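Local coordinates for DUF1254 domain-containing protein (PDB 3U07), which is of unknown function but combines DUF1254 and DUF1214 family regions and carries a signal sequence, consistent with export from the cytoplasm, at residues M103-L111 against D175-W186; T278-T286 against E300-P311. The protein carries 2 engineered substitutions. All coordinates share one frame; numbering follows the deposited sequence.

Contact 1. Residues M103-L111 against D175-W186; sequences MDEGRYWIL and DAKVALNYMDQW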
loop_
_atom_site.group_PDB
_atom_site.type_symbol
_atom_site.label_atom_id
_atom_site.label_comp_id
_atom_site.label_asym_id
_atom_site.label_seq_id
_atom_site.Cartn_x
_atom_site.Cartn_y
_atom_site.Cartn_z
HETATM N N MSE A 103 14.902 14.800 7.563
HETATM C CA MSE A 103 15.619 13.547 7.790
HETATM C C MSE A 103 17.079 13.682 7.393
HETATM O O MSE A 103 17.474 14.682 6.790
HETATM C CB MSE A 103 14.968 12.426 6.973
HETATM C CG MSE A 103 14.567 11.182 7.766
HETATM SE SE MSE A 103 12.878 11.378 8.699
HETATM C CE MSE A 103 11.800 11.956 7.217
ATOM N N ASP A 104 17.879 12.672 7.726
ATOM C CA ASP A 104 19.298 12.699 7.392
ATOM C C ASP A 104 19.541 12.297 5.948
ATOM O O ASP A 104 18.837 11.449 5.398
ATOM C CB ASP A 104 20.099 11.818 8.363
ATOM C CG ASP A 104 19.560 10.396 8.475
ATOM O OD1 ASP A 104 18.359 10.160 8.209
ATOM O OD2 ASP A 104 20.352 9.511 8.860
ATOM N N GLU A 105 20.532 12.930 5.331
ATOM C CA GLU A 105 20.859 12.669 3.935
ATOM C C GLU A 105 20.981 11.192 3.589
ATOM O O GLU A 105 21.627 10.423 4.305
ATOM C CB GLU A 105 22.158 13.381 3.550
ATOM C CG GLU A 105 22.504 13.232 2.081
ATOM C CD GLU A 105 23.730 14.026 1.687
ATOM O OE1 GLU A 105 24.820 13.427 1.563
ATOM O OE2 GLU A 105 23.596 15.255 1.511
ATOM N N GLY A 106 20.357 10.809 2.478
ATOM C CA GLY A 106 20.417 9.430 2.028
ATOM C C GLY A 106 19.356 8.471 2.539
ATOM O O GLY A 106 19.080 7.467 1.887
ATOM N N ARG A 107 18.748 8.760 3.685
ATOM C CA ARG A 107 17.745 7.859 4.228
ATOM C C ARG A 107 16.406 7.928 3.503
ATOM O O ARG A 107 15.816 9.001 3.366
ATOM C CB ARG A 107 17.532 8.132 5.718
ATOM C CG ARG A 107 16.688 7.071 6.418
ATOM C CD ARG A 107 16.479 7.401 7.880
ATOM N NE ARG A 107 17.746 7.548 8.591
ATOM C CZ ARG A 107 18.532 6.539 8.956
ATOM N NH1 ARG A 107 18.184 5.287 8.685
ATOM N NH2 ARG A 107 19.673 6.785 9.586
ATOM N N TYR A 108 15.938 6.780 3.019
ATOM C CA TYR A 108 14.654 6.718 2.329
ATOM C C TYR A 108 13.536 6.811 3.363
ATOM O O TYR A 108 13.633 6.238 4.450
ATOM C CB TYR A 108 14.489 5.396 1.570
ATOM C CG TYR A 108 13.124 5.241 0.921
ATOM C CD1 TYR A 108 12.865 5.775 -0.341
ATOM C CD2 TYR A 108 12.079 4.605 1.587
ATOM C CE1 TYR A 108 11.599 5.685 -0.920
ATOM C CE2 TYR A 108 10.803 4.511 1.015
ATOM C CZ TYR A 108 10.573 5.054 -0.237
ATOM O OH TYR A 108 9.319 4.981 -0.811
ATOM N N TRP A 109 12.484 7.546 3.021
ATOM C CA TRP A 109 11.320 7.684 3.893
ATOM C C TRP A 109 10.135 8.063 3.035
ATOM O O TRP A 109 10.297 8.620 1.947
ATOM C CB TRP A 109 11.526 8.759 4.962
ATOM C CG TRP A 109 11.722 10.144 4.412
ATOM C CD1 TRP A 109 12.902 10.719 4.035
ATOM C CD2 TRP A 109 10.705 11.126 4.180
ATOM N NE1 TRP A 109 12.685 12.000 3.587
ATOM C CE2 TRP A 109 11.346 12.276 3.667
ATOM C CE3 TRP A 109 9.316 11.146 4.362
ATOM C CZ2 TRP A 109 10.641 13.437 3.329
ATOM C CZ3 TRP A 109 8.615 12.299 4.026
ATOM C CH2 TRP A 109 9.280 13.430 3.517
ATOM N N ILE A 110 8.942 7.751 3.518
ATOM C CA ILE A 110 7.740 8.082 2.773
ATOM C C ILE A 110 6.523 8.161 3.684
ATOM O O ILE A 110 6.376 7.361 4.611
ATOM C CB ILE A 110 7.476 7.036 1.655
ATOM C CG1 ILE A 110 6.258 7.447 0.827
ATOM C CG2 ILE A 110 7.283 5.648 2.268
ATOM C CD1 ILE A 110 6.152 6.715 -0.485
ATOM N N LEU A 111 5.689 9.170 3.448
ATOM C CA LEU A 111 4.438 9.337 4.187
ATOM C C LEU A 111 3.403 9.021 3.107
ATOM O O LEU A 111 3.295 9.732 2.109
ATOM C CB LEU A 111 4.271 10.770 4.694
ATOM C CG LEU A 111 2.890 11.158 5.244
ATOM C CD1 LEU A 111 2.472 10.202 6.356
ATOM C CD2 LEU A 111 2.944 12.589 5.758
ATOM N N ASP A 175 21.743 1.483 12.668
ATOM C CA ASP A 175 21.207 2.534 11.814
ATOM C C ASP A 175 19.729 2.693 12.147
ATOM O O ASP A 175 19.182 3.792 12.100
ATOM C CB ASP A 175 21.354 2.147 10.344
ATOM C CG ASP A 175 20.881 3.239 9.403
ATOM O OD1 ASP A 175 20.140 2.920 8.449
ATOM O OD2 ASP A 175 21.256 4.412 9.610
ATOM N N ALA A 176 19.093 1.576 12.484
ATOM C CA ALA A 176 17.683 1.567 12.838
ATOM C C ALA A 176 17.473 2.447 14.064
ATOM O O ALA A 176 16.433 3.089 14.210
ATOM C CB ALA A 176 17.230 0.144 13.128
ATOM N N LYS A 177 18.460 2.474 14.951
ATOM C CA LYS A 177 18.347 3.296 16.143
ATOM C C LYS A 177 18.345 4.771 15.733
ATOM O O LYS A 177 17.796 5.622 16.434
ATOM C CB LYS A 177 19.502 2.997 17.102
ATOM C CG LYS A 177 19.045 2.495 18.467
ATOM C CD LYS A 177 20.232 2.230 19.381
ATOM C CE LYS A 177 20.555 0.744 19.474
ATOM N NZ LYS A 177 21.978 0.505 19.850
ATOM N N VAL A 178 18.960 5.071 14.593
ATOM C CA VAL A 178 18.992 6.444 14.104
ATOM C C VAL A 178 17.603 6.780 13.577
ATOM O O VAL A 178 16.999 7.773 13.979
ATOM C CB VAL A 178 20.012 6.625 12.954
ATOM C CG1 VAL A 178 19.872 8.013 12.345
ATOM C CG2 VAL A 178 21.426 6.430 13.477
ATOM N N ALA A 179 17.104 5.933 12.681
ATOM C CA ALA A 179 15.789 6.126 12.086
ATOM C C ALA A 179 14.716 6.233 13.160
ATOM O O ALA A 179 13.785 7.023 13.034
ATOM C CB ALA A 179 15.471 4.977 11.139
ATOM N N LEU A 180 14.855 5.441 14.219
ATOM C CA LEU A 180 13.889 5.458 15.308
ATOM C C LEU A 180 13.843 6.810 16.005
ATOM O O LEU A 180 12.777 7.256 16.430
ATOM C CB LEU A 180 14.210 4.369 16.329
ATOM C CG LEU A 180 13.149 3.274 16.400
ATOM C CD1 LEU A 180 13.510 2.287 17.494
ATOM C CD2 LEU A 180 11.787 3.904 16.668
ATOM N N ASN A 181 14.997 7.457 16.141
ATOM C CA ASN A 181 15.031 8.767 16.776
ATOM C C ASN A 181 14.275 9.759 15.905
ATOM O O ASN A 181 13.750 10.755 16.399
ATOM C CB ASN A 181 16.467 9.251 16.974
ATOM C CG ASN A 181 17.027 8.852 18.321
ATOM O OD1 ASN A 181 16.319 8.877 19.329
ATOM N ND2 ASN A 181 18.305 8.496 18.352
ATOM N N TYR A 182 14.227 9.483 14.606
ATOM C CA TYR A 182 13.512 10.352 13.686
ATOM C C TYR A 182 12.008 10.068 13.717
ATOM O O TYR A 182 11.200 10.995 13.825
ATOM C CB TYR A 182 14.057 10.183 12.264
ATOM C CG TYR A 182 15.309 10.990 11.997
ATOM C CD1 TYR A 182 15.299 12.379 12.109
ATOM C CD2 TYR A 182 16.502 10.370 11.625
ATOM C CE1 TYR A 182 16.445 13.133 11.856
ATOM C CE2 TYR A 182 17.653 11.116 11.368
ATOM C CZ TYR A 182 17.616 12.496 11.487
ATOM O OH TYR A 182 18.753 13.235 11.243
HETATM N N MSE A 183 11.633 8.792 13.648
HETATM C CA MSE A 183 10.220 8.418 13.657
HETATM C C MSE A 183 9.510 8.930 14.901
HETATM O O MSE A 183 8.321 9.240 14.861
HETATM C CB MSE A 183 10.052 6.898 13.588
HETATM C CG MSE A 183 11.208 6.156 12.951
HETATM SE SE MSE A 183 10.675 4.532 12.070
HETATM C CE MSE A 183 8.892 4.340 12.790
ATOM N N ASP A 184 10.239 9.010 16.007
ATOM C CA ASP A 184 9.663 9.474 17.261
ATOM C C ASP A 184 9.217 10.919 17.150
ATOM O O ASP A 184 8.365 11.376 17.915
ATOM C CB ASP A 184 10.686 9.330 18.393
ATOM C CG ASP A 184 10.807 7.902 18.890
ATOM O OD1 ASP A 184 10.817 6.974 18.055
ATOM O OD2 ASP A 184 10.900 7.706 20.118
ATOM N N GLN A 185 9.793 11.633 16.187
ATOM C CA GLN A 185 9.459 13.034 15.983
ATOM C C GLN A 185 8.243 13.240 15.084
ATOM O O GLN A 185 7.707 14.344 15.006
ATOM C CB GLN A 185 10.678 13.781 15.442
ATOM C CG GLN A 185 11.821 13.815 16.449
ATOM C CD GLN A 185 13.004 14.616 15.962
ATOM O OE1 GLN A 185 13.942 14.073 15.379
ATOM N NE2 GLN A 185 12.959 15.923 16.184
ATOM N N TRP A 186 7.813 12.183 14.399
ATOM C CA TRP A 186 6.620 12.276 13.562
ATOM C C TRP A 186 5.475 12.530 14.545
ATOM O O TRP A 186 5.484 12.023 15.668
ATOM C CB TRP A 186 6.387 10.965 12.807
ATOM C CG TRP A 186 7.325 10.751 11.660
ATOM C CD1 TRP A 186 8.678 10.949 11.654
ATOM C CD2 TRP A 186 6.988 10.258 10.357
ATOM N NE1 TRP A 186 9.203 10.605 10.429
ATOM C CE2 TRP A 186 8.188 10.172 9.617
ATOM C CE3 TRP A 186 5.788 9.867 9.746
ATOM C CZ2 TRP A 186 8.223 9.726 8.293
ATOM C CZ3 TRP A 186 5.823 9.422 8.428
ATOM C CH2 TRP A 186 7.035 9.350 7.719
#
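The NH2 of R107 reaches two carboxylates at once, D175 OD2 at 2.9 Å and D104 OD2 at 2.9 Å, forming a salt-bridge network between helix 173-183 and the type II turn D104-R107 that leads into strand 109-115. This ties helix to sheet within the DUF1254 region. D175 is held end-on: NH1 gives a longer bond to D175 OD1, and both oxygens are approached from well out of the carboxylate plane. D104 is held side-on, with R107 NE 2.7 Å from D104 OD1, and both its oxygens use their syn lone pairs. R107 leaves the backbone with CG anti to N (chi1 -169°), then bends at chi3, which brings the guanidinium in beside the helix with A179 CB over one face. NH1 also bonds to M169 O, so three groups share the cation; pairing with R107 probably eases the repulsion expected between the two aspartates.

Y182 lies against the start of the turn. M103 CA sits over one face of its ring, near the rim, while D104 OD1 approaches CE2 obliquely at 3.4 Å. The selenomethionine M103 bends at chi2 and chi3 and puts its SE 4.7 Å from the centroid of the Y182 ring, an oblique Met-aromatic contact 36° off the ring normal; the same SE meets the W186 ring at its edge. W186 continues the interface after the helix, with L111 CD1 4.0 Å from its CZ3 and V100 of the adjoining sheet also against it. Its indole NE1 is buried without a hydrogen-bond partner and lies 4.1 Å from M103 SE.

Contact 2. Residues T278-T286 against E300-P311; sequences TDARTLLGT and EGTYLGQWGLPP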
loop_
_atom_site.group_PDB
_atom_site.type_symbol
_atom_site.label_atom_id
_atom_site.label_comp_id
_atom_site.label_asym_id
_atom_site.label_seq_id
_atom_site.Cartn_x
_atom_site.Cartn_y
_atom_site.Cartn_z
ATOM N N THR A 278 -1.244 -7.300 -15.446
ATOM C CA THR A 278 0.215 -7.187 -15.464
ATOM C C THR A 278 0.787 -5.783 -15.239
ATOM O O THR A 278 1.933 -5.644 -14.808
ATOM C CB THR A 278 0.784 -7.711 -16.793
ATOM O OG1 THR A 278 0.424 -6.817 -17.852
ATOM C CG2 THR A 278 0.219 -9.090 -17.106
ATOM N N ASP A 279 0.002 -4.749 -15.532
ATOM C CA ASP A 279 0.463 -3.366 -15.377
ATOM C C ASP A 279 -0.006 -2.706 -14.075
ATOM O O ASP A 279 -1.134 -2.212 -13.990
ATOM C CB ASP A 279 -0.013 -2.532 -16.565
ATOM C CG ASP A 279 0.627 -1.167 -16.601
ATOM O OD1 ASP A 279 1.057 -0.692 -15.526
ATOM O OD2 ASP A 279 0.695 -0.570 -17.694
ATOM N N ALA A 280 0.872 -2.673 -13.076
ATOM C CA ALA A 280 0.546 -2.097 -11.773
ATOM C C ALA A 280 0.019 -0.661 -11.826
ATOM O O ALA A 280 -0.753 -0.245 -10.962
ATOM C CB ALA A 280 1.768 -2.167 -10.855
ATOM N N ARG A 281 0.430 0.096 -12.836
ATOM C CA ARG A 281 -0.008 1.482 -12.962
ATOM C C ARG A 281 -1.517 1.613 -13.180
ATOM O O ARG A 281 -2.090 2.688 -13.002
ATOM C CB ARG A 281 0.741 2.158 -14.113
ATOM C CG ARG A 281 2.256 2.159 -13.955
ATOM C CD ARG A 281 2.908 2.709 -15.209
ATOM N NE ARG A 281 2.517 1.947 -16.394
ATOM C CZ ARG A 281 2.822 2.301 -17.639
ATOM N NH1 ARG A 281 3.524 3.403 -17.857
ATOM N NH2 ARG A 281 2.425 1.558 -18.663
ATOM N N THR A 282 -2.162 0.519 -13.568
ATOM C CA THR A 282 -3.598 0.543 -13.798
ATOM C C THR A 282 -4.343 0.063 -12.567
ATOM O O THR A 282 -5.564 0.155 -12.510
ATOM C CB THR A 282 -4.008 -0.383 -14.962
ATOM O OG1 THR A 282 -3.747 -1.742 -14.599
ATOM C CG2 THR A 282 -3.232 -0.041 -16.231
ATOM N N LEU A 283 -3.596 -0.432 -11.581
ATOM C CA LEU A 283 -4.173 -0.990 -10.362
ATOM C C LEU A 283 -4.042 -0.159 -9.102
ATOM O O LEU A 283 -4.901 -0.218 -8.221
ATOM C CB LEU A 283 -3.537 -2.349 -10.076
ATOM C CG LEU A 283 -3.527 -3.362 -11.216
ATOM C CD1 LEU A 283 -2.690 -4.567 -10.810
ATOM C CD2 LEU A 283 -4.947 -3.766 -11.549
ATOM N N LEU A 284 -2.942 0.576 -9.002
ATOM C CA LEU A 284 -2.669 1.391 -7.830
ATOM C C LEU A 284 -2.322 2.797 -8.270
ATOM O O LEU A 284 -1.407 2.998 -9.063
ATOM C CB LEU A 284 -1.509 0.774 -7.040
ATOM C CG LEU A 284 -1.727 -0.672 -6.571
ATOM C CD1 LEU A 284 -0.439 -1.231 -5.986
ATOM C CD2 LEU A 284 -2.846 -0.710 -5.525
ATOM N N GLY A 285 -3.055 3.777 -7.754
ATOM C CA GLY A 285 -2.789 5.148 -8.147
ATOM C C GLY A 285 -3.612 6.180 -7.395
ATOM O O GLY A 285 -4.137 5.917 -6.309
ATOM N N THR A 286 -3.728 7.358 -7.992
ATOM C CA THR A 286 -4.454 8.469 -7.395
ATOM C C THR A 286 -5.726 8.724 -8.183
ATOM O O THR A 286 -5.948 8.125 -9.239
ATOM C CB THR A 286 -3.616 9.752 -7.470
ATOM O OG1 THR A 286 -3.524 10.165 -8.843
ATOM C CG2 THR A 286 -2.200 9.507 -6.937
ATOM N N GLU A 300 -9.107 -4.548 -9.055
ATOM C CA GLU A 300 -8.074 -5.574 -8.895
ATOM C C GLU A 300 -6.931 -5.038 -8.033
ATOM O O GLU A 300 -6.145 -5.808 -7.471
ATOM C CB GLU A 300 -7.537 -6.036 -10.261
ATOM C CG GLU A 300 -8.534 -6.828 -11.132
ATOM C CD GLU A 300 -8.949 -8.175 -10.527
ATOM O OE1 GLU A 300 -8.277 -8.663 -9.595
ATOM O OE2 GLU A 300 -9.951 -8.753 -11.001
ATOM N N GLY A 301 -6.836 -3.715 -7.929
ATOM C CA GLY A 301 -5.793 -3.123 -7.110
ATOM C C GLY A 301 -5.989 -3.562 -5.673
ATOM O O GLY A 301 -5.029 -3.870 -4.966
ATOM N N THR A 302 -7.248 -3.594 -5.243
ATOM C CA THR A 302 -7.593 -4.010 -3.889
ATOM C C THR A 302 -7.525 -5.539 -3.774
ATOM O O THR A 302 -7.050 -6.086 -2.774
ATOM C CB THR A 302 -9.031 -3.551 -3.515
ATOM O OG1 THR A 302 -9.039 -2.141 -3.254
ATOM C CG2 THR A 302 -9.530 -4.296 -2.284
ATOM N N TYR A 303 -8.010 -6.217 -4.807
ATOM C CA TYR A 303 -8.026 -7.671 -4.823
ATOM C C TYR A 303 -6.641 -8.281 -4.766
ATOM O O TYR A 303 -6.390 -9.209 -3.995
ATOM C CB TYR A 303 -8.738 -8.174 -6.079
ATOM C CG TYR A 303 -8.926 -9.675 -6.097
ATOM C CD1 TYR A 303 -9.878 -10.286 -5.285
ATOM C CD2 TYR A 303 -8.142 -10.484 -6.916
ATOM C CE1 TYR A 303 -10.049 -11.664 -5.292
ATOM C CE2 TYR A 303 -8.304 -11.867 -6.927
ATOM C CZ TYR A 303 -9.258 -12.447 -6.117
ATOM O OH TYR A 303 -9.434 -13.807 -6.133
ATOM N N LEU A 304 -5.736 -7.759 -5.572
ATOM C CA LEU A 304 -4.409 -8.326 -5.591
ATOM C C LEU A 304 -3.509 -7.774 -4.462
ATOM O O LEU A 304 -2.910 -8.570 -3.729
ATOM C CB LEU A 304 -3.800 -8.140 -7.005
ATOM C CG LEU A 304 -4.557 -8.986 -8.075
ATOM C CD1 LEU A 304 -4.125 -8.632 -9.493
ATOM C CD2 LEU A 304 -4.330 -10.474 -7.817
ATOM N N GLY A 305 -3.527 -6.455 -4.208
ATOM C CA GLY A 305 -2.663 -5.911 -3.154
ATOM C C GLY A 305 -3.089 -4.646 -2.421
ATOM O O GLY A 305 -2.381 -3.627 -2.394
ATOM N N GLN A 306 -4.223 -4.760 -1.746
ATOM C CA GLN A 306 -4.804 -3.655 -1.005
ATOM C C GLN A 306 -3.828 -2.782 -0.237
ATOM O O GLN A 306 -2.900 -3.280 0.395
ATOM C CB GLN A 306 -5.903 -4.173 -0.069
ATOM C CG GLN A 306 -6.791 -3.080 0.518
ATOM C CD GLN A 306 -7.800 -3.633 1.511
ATOM O OE1 GLN A 306 -7.462 -4.480 2.336
ATOM N NE2 GLN A 306 -9.040 -3.148 1.446
ATOM N N TRP A 307 -4.054 -1.472 -0.315
ATOM C CA TRP A 307 -3.228 -0.473 0.360
ATOM C C TRP A 307 -1.827 -0.332 -0.242
ATOM O O TRP A 307 -0.951 0.301 0.346
ATOM C CB TRP A 307 -3.116 -0.799 1.856
ATOM C CG TRP A 307 -4.443 -0.973 2.539
ATOM C CD1 TRP A 307 -4.850 -2.048 3.282
ATOM C CD2 TRP A 307 -5.546 -0.055 2.529
ATOM N NE1 TRP A 307 -6.134 -1.855 3.737
ATOM C CE2 TRP A 307 -6.581 -0.638 3.297
ATOM C CE3 TRP A 307 -5.753 1.213 1.964
ATOM C CZ2 TRP A 307 -7.814 -0.007 3.493
ATOM C CZ3 TRP A 307 -6.981 1.841 2.163
ATOM C CH2 TRP A 307 -7.991 1.231 2.928
ATOM N N GLY A 308 -1.624 -0.910 -1.422
ATOM C CA GLY A 308 -0.326 -0.825 -2.063
ATOM C C GLY A 308 0.025 0.548 -2.608
ATOM O O GLY A 308 -0.843 1.325 -3.021
ATOM N N LEU A 309 1.318 0.848 -2.591
ATOM C CA LEU A 309 1.842 2.114 -3.098
ATOM C C LEU A 309 1.780 2.154 -4.619
ATOM O O LEU A 309 1.841 1.114 -5.276
ATOM C CB LEU A 309 3.309 2.283 -2.694
ATOM C CG LEU A 309 3.684 2.829 -1.319
ATOM C CD1 LEU A 309 5.152 2.554 -1.046
ATOM C CD2 LEU A 309 3.407 4.332 -1.272
ATOM N N PRO A 310 1.627 3.355 -5.197
ATOM C CA PRO A 310 1.585 3.462 -6.657
ATOM C C PRO A 310 2.968 2.965 -7.100
ATOM O O PRO A 310 3.965 3.216 -6.426
ATOM C CB PRO A 310 1.405 4.959 -6.885
ATOM C CG PRO A 310 0.565 5.366 -5.683
ATOM C CD PRO A 310 1.263 4.633 -4.558
ATOM N N PRO A 311 3.051 2.263 -8.237
ATOM C CA PRO A 311 4.343 1.750 -8.706
ATOM C C PRO A 311 5.531 2.707 -8.826
ATOM O O PRO A 311 6.677 2.268 -8.729
ATOM C CB PRO A 311 3.985 1.084 -10.034
ATOM C CG PRO A 311 2.776 1.842 -10.486
ATOM C CD PRO A 311 1.989 1.982 -9.216
#
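L284 lies against G301, G308 and L309, whose carbonyl oxygens line its path. Its CB passes L309 O at 3.8 Å and also faces the CD of P311. With CG anti to its own carbonyl carbon (chi1 -58°), the chain runs on past the G308 and L309 oxygens and divides: CD1 comes to 3.3 Å from L309 O, while CD2 lies between G308 O and G301 O, the latter 3.9 Å away. One leucine thus joins the last turns of helix 295-305 to the extended segment G308-P311 that follows the type II turn G305-G308.

No conventional hydrogen bond crosses between the segments. The backbones come closest at G301, whose CA makes a CH···O contact with L283 O at 3.2 Å; with no side chain on G301, the loop can lie directly on the helix. Alongside, L283 CD2 rests on E300 CB, the two side chains pointing the same way. P311 fills the other end, its CG 3.5 Å from R281 CG and its CB facing A280 CB. The loop there is shaped by an Asx turn, D279 OD1 accepting from R281 N, while R281 NE and NH2 grip the same carboxylate side-on in the guanidinium plane.

Around this, helix 419-423 touches R281 and P311 through Q422, helix 26-52 packs on T302 and W307, and L309 turns to strand 109-115.

Strand 109-115 connects the two contacts, whose centres lie 26 Å apart. In contact 1 the side chain of I110 starts out away from segment 175-186, and its CD1 meets L309 CD2 of contact 2 at 3.7 Å. H112 and M114, farther along the same strand, touch L309 and W307, and G285 adds a backbone bond to T120 in the neighbouring strand 120-125. The antiparallel sheet containing both strands therefore carries helix 173-183 at contact 1 and meets the loops of contact 2. Contact 2 lies about 8 Å from the chain centre and contact 1 about 19 Å, measured between centres. Neither can be tied to a known active site.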